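Local structure of kappa-carrageenase (Pseudoalteromonas carrageenovora, 1DYP) at residues W13-K18 with R266-V271; W41-E46 with Y84-A89; G95-Y100 with V199-I204. The protein hydrolyses the beta-1,4 linkages inside kappa-carrageenan chains, between D-galactose 4-sulfate and 3,6-anhydro-D-galactose, as a family 16 glycoside hydrolase whose catalytic domain is described here. The protein carries 1 engineered substitution. One frame throughout, in Å; residues are numbered along the deposited sequence.

Contact 1. Residues W13-K18 with R266-V271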
loop_
_atom_site.group_PDB
_atom_site.type_symbol
_atom_site.label_atom_id
_atom_site.label_comp_id
_atom_site.label_asym_id
_atom_site.label_seq_id
_atom_site.Cartn_x
_atom_site.Cartn_y
_atom_site.Cartn_z
ATOM N N TRP A 13 -22.646 9.768 -4.896
ATOM C CA TRP A 13 -21.476 9.522 -4.055
ATOM C C TRP A 13 -20.846 10.850 -3.656
ATOM O O TRP A 13 -20.906 11.822 -4.410
ATOM C CB TRP A 13 -20.444 8.680 -4.806
ATOM C CG TRP A 13 -20.896 7.286 -5.125
ATOM C CD1 TRP A 13 -21.892 6.918 -5.984
ATOM C CD2 TRP A 13 -20.354 6.071 -4.593
ATOM N NE1 TRP A 13 -22.002 5.547 -6.021
ATOM C CE2 TRP A 13 -21.071 5.003 -5.177
ATOM C CE3 TRP A 13 -19.331 5.782 -3.680
ATOM C CZ2 TRP A 13 -20.797 3.664 -4.877
ATOM C CZ3 TRP A 13 -19.057 4.450 -3.381
ATOM C CH2 TRP A 13 -19.789 3.408 -3.980
ATOM N N ILE A 14 -20.240 10.894 -2.474
ATOM C CA ILE A 14 -19.608 12.118 -1.999
ATOM C C ILE A 14 -18.103 11.949 -1.838
ATOM O O ILE A 14 -17.635 11.054 -1.132
ATOM C CB ILE A 14 -20.199 12.570 -0.648
ATOM C CG1 ILE A 14 -21.706 12.798 -0.794
ATOM C CG2 ILE A 14 -19.517 13.853 -0.184
ATOM C CD1 ILE A 14 -22.371 13.318 0.467
ATOM N N LEU A 15 -17.353 12.822 -2.499
ATOM C CA LEU A 15 -15.900 12.786 -2.439
ATOM C C LEU A 15 -15.435 13.126 -1.029
ATOM O O LEU A 15 -15.938 14.067 -0.407
ATOM C CB LEU A 15 -15.307 13.796 -3.421
ATOM C CG LEU A 15 -13.798 13.707 -3.653
ATOM C CD1 LEU A 15 -13.499 12.479 -4.498
ATOM C CD2 LEU A 15 -13.306 14.965 -4.356
ATOM N N GLN A 16 -14.484 12.350 -0.526
ATOM C CA GLN A 16 -13.936 12.581 0.802
ATOM C C GLN A 16 -12.672 13.411 0.594
ATOM O O GLN A 16 -11.609 12.882 0.280
ATOM C CB GLN A 16 -13.614 11.247 1.474
ATOM C CG GLN A 16 -14.805 10.296 1.523
ATOM C CD GLN A 16 -15.966 10.846 2.336
ATOM O OE1 GLN A 16 -15.884 10.953 3.557
ATOM N NE2 GLN A 16 -17.053 11.199 1.659
ATOM N N ALA A 17 -12.812 14.721 0.758
ATOM C CA ALA A 17 -11.712 15.656 0.556
ATOM C C ALA A 17 -10.404 15.285 1.243
ATOM O O ALA A 17 -9.331 15.411 0.654
ATOM C CB ALA A 17 -12.145 17.055 0.996
ATOM N N LYS A 18 -10.492 14.824 2.485
ATOM C CA LYS A 18 -9.306 14.478 3.257
ATOM C C LYS A 18 -8.539 13.252 2.777
ATOM O O LYS A 18 -7.426 13.001 3.229
ATOM C CB LYS A 18 -9.679 14.309 4.730
ATOM C CG LYS A 18 -10.229 15.575 5.358
ATOM C CD LYS A 18 -10.431 15.401 6.855
ATOM C CE LYS A 18 -11.009 16.667 7.481
ATOM N NZ LYS A 18 -11.159 16.540 8.959
ATOM N N ARG A 266 -8.612 9.422 -5.435
ATOM C CA ARG A 266 -9.966 9.878 -5.154
ATOM C C ARG A 266 -10.683 8.875 -4.275
ATOM O O ARG A 266 -10.639 7.675 -4.527
ATOM C CB ARG A 266 -10.730 10.061 -6.469
ATOM C CG ARG A 266 -10.145 11.156 -7.343
ATOM C CD ARG A 266 -10.639 11.080 -8.772
ATOM N NE ARG A 266 -9.994 12.098 -9.594
ATOM C CZ ARG A 266 -10.078 12.161 -10.920
ATOM N NH1 ARG A 266 -10.784 11.259 -11.590
ATOM N NH2 ARG A 266 -9.454 13.134 -11.574
ATOM N N THR A 267 -11.342 9.377 -3.234
ATOM C CA THR A 267 -12.081 8.528 -2.313
ATOM C C THR A 267 -13.503 9.052 -2.187
ATOM O O THR A 267 -13.712 10.248 -1.990
ATOM C CB THR A 267 -11.423 8.517 -0.926
ATOM O OG1 THR A 267 -10.081 8.028 -1.044
ATOM C CG2 THR A 267 -12.200 7.623 0.028
ATOM N N TRP A 268 -14.469 8.149 -2.312
ATOM C CA TRP A 268 -15.887 8.489 -2.233
ATOM C C TRP A 268 -16.620 7.581 -1.259
ATOM O O TRP A 268 -16.225 6.439 -1.038
ATOM C CB TRP A 268 -16.575 8.290 -3.581
ATOM C CG TRP A 268 -16.197 9.203 -4.686
ATOM C CD1 TRP A 268 -16.783 10.396 -5.003
ATOM C CD2 TRP A 268 -15.239 8.940 -5.712
ATOM N NE1 TRP A 268 -16.258 10.883 -6.177
ATOM C CE2 TRP A 268 -15.307 10.008 -6.633
ATOM C CE3 TRP A 268 -14.332 7.897 -5.948
ATOM C CZ2 TRP A 268 -14.502 10.065 -7.774
ATOM C CZ3 TRP A 268 -13.534 7.953 -7.082
ATOM C CH2 TRP A 268 -13.626 9.029 -7.982
ATOM N N VAL A 269 -17.705 8.101 -0.697
ATOM C CA VAL A 269 -18.556 7.333 0.201
ATOM C C VAL A 269 -19.959 7.459 -0.387
ATOM O O VAL A 269 -20.437 8.565 -0.642
ATOM C CB VAL A 269 -18.527 7.881 1.640
ATOM C CG1 VAL A 269 -19.615 7.211 2.473
ATOM C CG2 VAL A 269 -17.165 7.614 2.263
ATOM N N LYS A 270 -20.608 6.323 -0.618
ATOM C CA LYS A 270 -21.938 6.307 -1.216
ATOM C C LYS A 270 -23.047 6.816 -0.305
ATOM O O LYS A 270 -23.057 6.543 0.892
ATOM C CB LYS A 270 -22.285 4.889 -1.682
ATOM C CG LYS A 270 -23.595 4.800 -2.450
ATOM C CD LYS A 270 -23.855 3.387 -2.940
ATOM C CE LYS A 270 -25.108 3.323 -3.799
ATOM N NZ LYS A 270 -25.365 1.941 -4.288
ATOM N N VAL A 271 -23.979 7.563 -0.892
ATOM C CA VAL A 271 -25.115 8.093 -0.151
ATOM C C VAL A 271 -26.225 7.049 -0.190
ATOM O O VAL A 271 -26.665 6.700 -1.308
ATOM C CB VAL A 271 -25.636 9.408 -0.777
ATOM C CG1 VAL A 271 -26.915 9.848 -0.077
ATOM C CG2 VAL A 271 -24.577 10.491 -0.664
#
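The indole of Trp13 overlaps the aliphatic chain of Lys270: Lys270 CB sits 3.4 Å from the centroid of the Trp13 six-membered ring, almost exactly on the ring normal, a CH-pi contact over the face. With CG turned opposite the backbone N (chi1 -174°) and the rest of the chain extended, Lys270 continues across the benzene half, bringing CD to 3.6 Å from Trp13 CZ2. Its ammonium then forms a salt bridge with Glu11, whose other carboxylate oxygen accepts from Trp13 NE1, so one acid ties down both partners. A second CH-pi contact follows on the same face of the sheet, where Leu15 CD1 lies 3.8 Å from the centroid of the Trp268 five-membered ring; Trp268 NE1 is bound by the carbonyl of Met2. Between the two tryptophans, Trp13 CE3 meets Trp268 CB at 3.7 Å. Ile14 and Val269 point to the other face, and there Ile14 CG1 touches Val271 CG2. Gln16 doubles back at its second torsion (chi2 -62°), so that NE2 donates to Ile14 O at 2.9 Å from above the carbonyl plane, while Val269 N reaches the same oxygen at 3.0 Å from the opposite face. The folded chain lays Gln16 CD 3.4 Å from Val269 CG2. The antiparallel ladder is completed by Ile14 N to Val269 O and by a short, nearly straight bond (174°) of 2.7 Å from Gln16 N to Thr267 O. In the beta-jelly-roll sandwich of family 16, strand 13-15 thus pairs the N-terminal part of the domain with its last strand, 258-270. That strand is also bonded to strand 98-105 through Trp268 and Tyr99, and Trp13 and Trp268 both pack on Tyr99 and Pro4.

Contact 2. Residues W41-E46 with Y84-A89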
loop_
_atom_site.group_PDB
_atom_site.type_symbol
_atom_site.label_atom_id
_atom_site.label_comp_id
_atom_site.label_asym_id
_atom_site.label_seq_id
_atom_site.Cartn_x
_atom_site.Cartn_y
_atom_site.Cartn_z
ATOM N N TRP A 41 13.972 -0.059 4.610
ATOM C CA TRP A 41 14.256 1.240 4.020
ATOM C C TRP A 41 13.682 2.248 4.991
ATOM O O TRP A 41 13.045 1.874 5.970
ATOM C CB TRP A 41 13.574 1.374 2.656
ATOM C CG TRP A 41 12.094 1.161 2.711
ATOM C CD1 TRP A 41 11.138 2.093 2.996
ATOM C CD2 TRP A 41 11.409 -0.083 2.548
ATOM N NE1 TRP A 41 9.896 1.502 3.023
ATOM C CE2 TRP A 41 10.033 0.166 2.751
ATOM C CE3 TRP A 41 11.822 -1.390 2.250
ATOM C CZ2 TRP A 41 9.067 -0.844 2.668
ATOM C CZ3 TRP A 41 10.859 -2.397 2.166
ATOM C CH2 TRP A 41 9.498 -2.115 2.374
ATOM N N SER A 42 13.925 3.524 4.739
ATOM C CA SER A 42 13.383 4.555 5.599
ATOM C C SER A 42 12.681 5.563 4.715
ATOM O O SER A 42 13.102 5.815 3.587
ATOM C CB SER A 42 14.492 5.242 6.397
ATOM O OG SER A 42 15.122 4.326 7.276
ATOM N N TRP A 43 11.594 6.123 5.226
ATOM C CA TRP A 43 10.852 7.123 4.482
ATOM C C TRP A 43 11.538 8.468 4.653
ATOM O O TRP A 43 12.051 8.780 5.727
ATOM C CB TRP A 43 9.426 7.240 5.014
ATOM C CG TRP A 43 8.672 5.959 5.043
ATOM C CD1 TRP A 43 8.158 5.341 6.142
ATOM C CD2 TRP A 43 8.308 5.151 3.917
ATOM N NE1 TRP A 43 7.490 4.198 5.775
ATOM C CE2 TRP A 43 7.567 4.058 4.414
ATOM C CE3 TRP A 43 8.535 5.247 2.535
ATOM C CZ2 TRP A 43 7.047 3.061 3.579
ATOM C CZ3 TRP A 43 8.016 4.255 1.703
ATOM C CH2 TRP A 43 7.279 3.175 2.231
ATOM N N LYS A 44 11.551 9.261 3.592
ATOM C CA LYS A 44 12.137 10.590 3.655
ATOM C C LYS A 44 11.198 11.543 2.942
ATOM O O LYS A 44 10.781 11.290 1.809
ATOM C CB LYS A 44 13.516 10.625 2.993
ATOM C CG LYS A 44 14.580 9.803 3.711
ATOM C CD LYS A 44 14.875 10.334 5.106
ATOM C CE LYS A 44 15.961 9.502 5.779
ATOM N NZ LYS A 44 16.323 10.004 7.137
ATOM N N ASN A 45 10.853 12.630 3.623
ATOM C CA ASN A 45 9.960 13.634 3.066
ATOM C C ASN A 45 10.426 14.104 1.692
ATOM O O ASN A 45 9.609 14.349 0.806
ATOM C CB ASN A 45 9.871 14.829 4.019
ATOM C CG ASN A 45 9.041 15.959 3.454
ATOM O OD1 ASN A 45 7.885 15.768 3.078
ATOM N ND2 ASN A 45 9.627 17.151 3.391
ATOM N N GLU A 46 11.737 14.221 1.508
ATOM C CA GLU A 46 12.262 14.685 0.232
ATOM C C GLU A 46 12.057 13.691 -0.905
ATOM O O GLU A 46 12.205 14.045 -2.077
ATOM C CB GLU A 46 13.749 15.044 0.354
ATOM C CG GLU A 46 14.702 13.868 0.469
ATOM C CD GLU A 46 16.159 14.301 0.404
ATOM O OE1 GLU A 46 16.620 14.990 1.337
ATOM O OE2 GLU A 46 16.840 13.957 -0.584
ATOM N N TYR A 84 18.557 1.828 1.225
ATOM C CA TYR A 84 17.634 2.575 0.384
ATOM C C TYR A 84 16.635 3.383 1.196
ATOM O O TYR A 84 16.266 3.001 2.305
ATOM C CB TYR A 84 16.842 1.628 -0.532
ATOM C CG TYR A 84 17.691 0.779 -1.437
ATOM C CD1 TYR A 84 18.271 -0.402 -0.977
ATOM C CD2 TYR A 84 17.944 1.173 -2.750
ATOM C CE1 TYR A 84 19.087 -1.173 -1.804
ATOM C CE2 TYR A 84 18.760 0.414 -3.584
ATOM C CZ TYR A 84 19.328 -0.756 -3.103
ATOM O OH TYR A 84 20.148 -1.503 -3.922
ATOM N N THR A 85 16.213 4.513 0.640
ATOM C CA THR A 85 15.200 5.345 1.278
ATOM C C THR A 85 14.091 5.429 0.242
ATOM O O THR A 85 14.334 5.225 -0.948
ATOM C CB THR A 85 15.704 6.768 1.614
ATOM O OG1 THR A 85 16.195 7.410 0.430
ATOM C CG2 THR A 85 16.801 6.704 2.672
ATOM N N SER A 86 12.870 5.696 0.678
ATOM C CA SER A 86 11.786 5.773 -0.287
ATOM C C SER A 86 10.761 6.830 0.075
ATOM O O SER A 86 10.936 7.573 1.043
ATOM C CB SER A 86 11.110 4.411 -0.434
ATOM O OG SER A 86 10.351 4.368 -1.629
ATOM N N GLY A 87 9.692 6.885 -0.711
ATOM C CA GLY A 87 8.654 7.874 -0.494
ATOM C C GLY A 87 7.304 7.305 -0.115
ATOM O O GLY A 87 6.931 6.203 -0.522
ATOM N N VAL A 88 6.568 8.083 0.667
ATOM C CA VAL A 88 5.248 7.689 1.131
ATOM C C VAL A 88 4.356 8.907 1.327
ATOM O O VAL A 88 4.836 10.014 1.596
ATOM C CB VAL A 88 5.339 6.931 2.484
ATOM C CG1 VAL A 88 6.007 7.818 3.529
ATOM C CG2 VAL A 88 3.946 6.511 2.954
ATOM N N ALA A 89 3.058 8.691 1.154
ATOM C CA ALA A 89 2.044 9.718 1.365
ATOM C C ALA A 89 0.942 8.958 2.094
ATOM O O ALA A 89 0.252 8.128 1.501
ATOM C CB ALA A 89 1.534 10.264 0.036
HETATM O O HOH W 1 8.088 10.350 1.435
#
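Ser42 O accepts from Ser86 N at 2.9 Å, and Ser86 O in turn accepts from Lys44 N at 3.1 Å, with the donor nearly in line with the carbonyl (C=O...N 175°). These two bonds carry the parallel pairing; the bond from Ser42 N to Tyr84 O is long and weak. Beyond the ladder a water takes over, accepting from Val88 N at 2.8 Å and reaching Lys44 O at 2.9 Å. The buried hydroxyls are satisfied by neighbouring residues: Ser42 OG by His64, Thr85 OG1 by Glu62 and Asn47, Ser86 OG by Gln231 O and Thr59. Trp43 is held on both sides. Val88 CB stands 3.8 Å from the centroid of its six-membered ring, a CH-pi contact, while Trp41 meets the opposite face edge-on with NE1, 3.2 Å above the plane. Trp43 CZ3 comes within 3.2 Å of Gly87 O. Replacing Trp43 with an alanine would probably open a gap between Val88 and Trp41, leaving the Trp41 ring freer to turn. The nearest side-chain atoms of Trp41 and Arg234, important for substrate recognition, are about 4 Å apart; aromatic packing beside a water-extended backbone ladder is consistent with a firm base there.

Contact 3. Residues G95-Y100 with V199-I204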
loop_
_atom_site.group_PDB
_atom_site.type_symbol
_atom_site.label_atom_id
_atom_site.label_comp_id
_atom_site.label_asym_id
_atom_site.label_seq_id
_atom_site.Cartn_x
_atom_site.Cartn_y
_atom_site.Cartn_z
ATOM N N GLY A 95 -10.609 5.982 7.504
ATOM C CA GLY A 95 -11.929 5.568 7.075
ATOM C C GLY A 95 -11.919 4.092 6.739
ATOM O O GLY A 95 -10.918 3.405 6.961
ATOM N N ASN A 96 -13.036 3.595 6.225
ATOM C CA ASN A 96 -13.116 2.195 5.838
ATOM C C ASN A 96 -13.947 1.992 4.581
ATOM O O ASN A 96 -13.399 1.773 3.505
ATOM C CB ASN A 96 -13.652 1.314 6.986
ATOM C CG ASN A 96 -14.805 1.948 7.749
ATOM O OD1 ASN A 96 -15.594 2.715 7.201
ATOM N ND2 ASN A 96 -14.914 1.604 9.030
ATOM N N TYR A 97 -15.265 2.085 4.704
ATOM C CA TYR A 97 -16.137 1.878 3.556
ATOM C C TYR A 97 -16.091 3.024 2.557
ATOM O O TYR A 97 -15.977 4.193 2.929
ATOM C CB TYR A 97 -17.572 1.652 4.034
ATOM C CG TYR A 97 -17.630 0.734 5.229
ATOM C CD1 TYR A 97 -16.943 -0.479 5.228
ATOM C CD2 TYR A 97 -18.310 1.106 6.386
ATOM C CE1 TYR A 97 -16.921 -1.297 6.354
ATOM C CE2 TYR A 97 -18.297 0.296 7.519
ATOM C CZ TYR A 97 -17.597 -0.901 7.496
ATOM O OH TYR A 97 -17.541 -1.689 8.622
ATOM N N GLY A 98 -16.173 2.669 1.280
ATOM C CA GLY A 98 -16.152 3.664 0.226
ATOM C C GLY A 98 -15.428 3.155 -1.000
ATOM O O GLY A 98 -14.889 2.045 -1.000
ATOM N N TYR A 99 -15.431 3.956 -2.057
ATOM C CA TYR A 99 -14.739 3.575 -3.275
ATOM C C TYR A 99 -13.460 4.395 -3.342
ATOM O O TYR A 99 -13.487 5.617 -3.175
ATOM C CB TYR A 99 -15.591 3.855 -4.507
ATOM C CG TYR A 99 -14.908 3.397 -5.769
ATOM C CD1 TYR A 99 -14.789 2.039 -6.064
ATOM C CD2 TYR A 99 -14.323 4.313 -6.639
ATOM C CE1 TYR A 99 -14.105 1.606 -7.192
ATOM C CE2 TYR A 99 -13.634 3.890 -7.768
ATOM C CZ TYR A 99 -13.530 2.535 -8.037
ATOM O OH TYR A 99 -12.847 2.110 -9.148
ATOM N N TYR A 100 -12.345 3.712 -3.578
ATOM C CA TYR A 100 -11.039 4.353 -3.647
ATOM C C TYR A 100 -10.419 4.125 -5.011
ATOM O O TYR A 100 -10.533 3.042 -5.575
ATOM C CB TYR A 100 -10.098 3.766 -2.598
ATOM C CG TYR A 100 -10.607 3.803 -1.181
ATOM C CD1 TYR A 100 -11.589 2.912 -0.743
ATOM C CD2 TYR A 100 -10.069 4.696 -0.257
ATOM C CE1 TYR A 100 -12.015 2.909 0.584
ATOM C CE2 TYR A 100 -10.486 4.702 1.064
ATOM C CZ TYR A 100 -11.454 3.806 1.479
ATOM O OH TYR A 100 -11.839 3.792 2.796
ATOM N N VAL A 199 -15.041 -0.778 -0.957
ATOM C CA VAL A 199 -15.119 -1.417 0.343
ATOM C C VAL A 199 -16.474 -1.177 0.993
ATOM O O VAL A 199 -16.904 -0.034 1.138
ATOM C CB VAL A 199 -14.020 -0.868 1.288
ATOM C CG1 VAL A 199 -14.014 -1.638 2.594
ATOM C CG2 VAL A 199 -12.656 -0.952 0.607
ATOM N N THR A 200 -17.148 -2.261 1.364
ATOM C CA THR A 200 -18.434 -2.173 2.049
ATOM C C THR A 200 -18.270 -3.043 3.288
ATOM O O THR A 200 -17.259 -3.728 3.434
ATOM C CB THR A 200 -19.601 -2.728 1.202
ATOM O OG1 THR A 200 -19.550 -4.160 1.189
ATOM C CG2 THR A 200 -19.521 -2.204 -0.222
ATOM N N LYS A 201 -19.244 -3.026 4.188
ATOM C CA LYS A 201 -19.114 -3.845 5.381
ATOM C C LYS A 201 -19.143 -5.329 5.043
ATOM O O LYS A 201 -18.680 -6.153 5.828
ATOM C CB LYS A 201 -20.224 -3.531 6.384
ATOM C CG LYS A 201 -21.629 -3.646 5.832
ATOM C CD LYS A 201 -22.656 -3.535 6.953
ATOM C CE LYS A 201 -22.349 -2.373 7.891
ATOM N NZ LYS A 201 -22.330 -1.050 7.203
ATOM N N ASP A 202 -19.662 -5.666 3.865
ATOM C CA ASP A 202 -19.773 -7.065 3.461
ATOM C C ASP A 202 -18.807 -7.554 2.387
ATOM O O ASP A 202 -18.447 -8.735 2.371
ATOM C CB ASP A 202 -21.196 -7.356 2.982
ATOM C CG ASP A 202 -22.241 -7.003 4.018
ATOM O OD1 ASP A 202 -22.096 -7.444 5.175
ATOM O OD2 ASP A 202 -23.207 -6.292 3.672
ATOM N N LYS A 203 -18.393 -6.665 1.490
ATOM C CA LYS A 203 -17.514 -7.067 0.394
ATOM C C LYS A 203 -16.408 -6.078 0.071
ATOM O O LYS A 203 -16.502 -4.892 0.378
ATOM C CB LYS A 203 -18.336 -7.267 -0.883
ATOM C CG LYS A 203 -19.520 -8.203 -0.749
ATOM C CD LYS A 203 -19.105 -9.659 -0.782
ATOM C CE LYS A 203 -20.329 -10.546 -0.636
ATOM N NZ LYS A 203 -19.997 -11.981 -0.759
ATOM N N ILE A 204 -15.359 -6.591 -0.565
ATOM C CA ILE A 204 -14.237 -5.781 -1.008
ATOM C C ILE A 204 -14.038 -6.209 -2.459
ATOM O O ILE A 204 -13.847 -7.394 -2.745
ATOM C CB ILE A 204 -12.961 -6.066 -0.190
ATOM C CG1 ILE A 204 -13.247 -5.856 1.298
ATOM C CG2 ILE A 204 -11.833 -5.132 -0.637
ATOM C CD1 ILE A 204 -12.107 -6.250 2.206
#
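Gly98 and Val199 form a hydrogen-bonded antiparallel pair: Gly98 N donates to a lone pair of Val199 O in its carbonyl plane at 2.8 Å, and Val199 N returns a bond of 2.8 Å to Gly98 O at 173°. A side chain at position 98 would be jammed against the carbonyl O of Tyr97 at this positive phi of 145°. Polar side chains brace each segment. Asn96 OD1 accepts from Tyr97 N at 2.6 Å while lying over a face of the Tyr97 ring, and Tyr100 OH donates to Asn96 O at 2.6 Å from above the carbonyl plane. In the other segment, Thr200 OG1 accepts from Asp202 N, an ST turn, and from Lys203 N at 2.8 Å, an ST motif; with the backbone bond Thr200 N to Lys203 O, it holds the hairpin turn between strands 193-199 and 203-208. Apolar contacts join the two segments. Tyr97 CE1 approaches Lys201 CA at 3.5 Å, Val199 CG1 faces the edge of the Tyr97 ring, and Val199 CG2 touches Tyr100 CE1 at 3.9 Å. Gly98-Val199 thus ends a ladder continuing through Tyr100 and Val197, backbone bonds supplying its polar part, Val199 and two tyrosines its apolar part.

Contacts 1 and 3 touch along the neighbouring strands 258-270 and 98-105, where Thr267 OG1 packs 3.4 Å from Tyr100 CD2. Contact 2 stands apart, its centre about 28 Å from the centre of either, on the opposite side of the chain's centre from contact 3. It is also the buried one, a parallel pairing whose buried hydroxyls bond to neighbouring residues and whose ladder is continued by a water, beside the substrate-recognition arginine. Contacts 1 and 3 are antiparallel and partly exposed; a lysine chain lies over an indole in contact 1, whereas in contact 3 a lysine touches a tyrosine only near its backbone. Contact 1 joins the chain's two terminal regions, enclosing the other two contacts along the sequence.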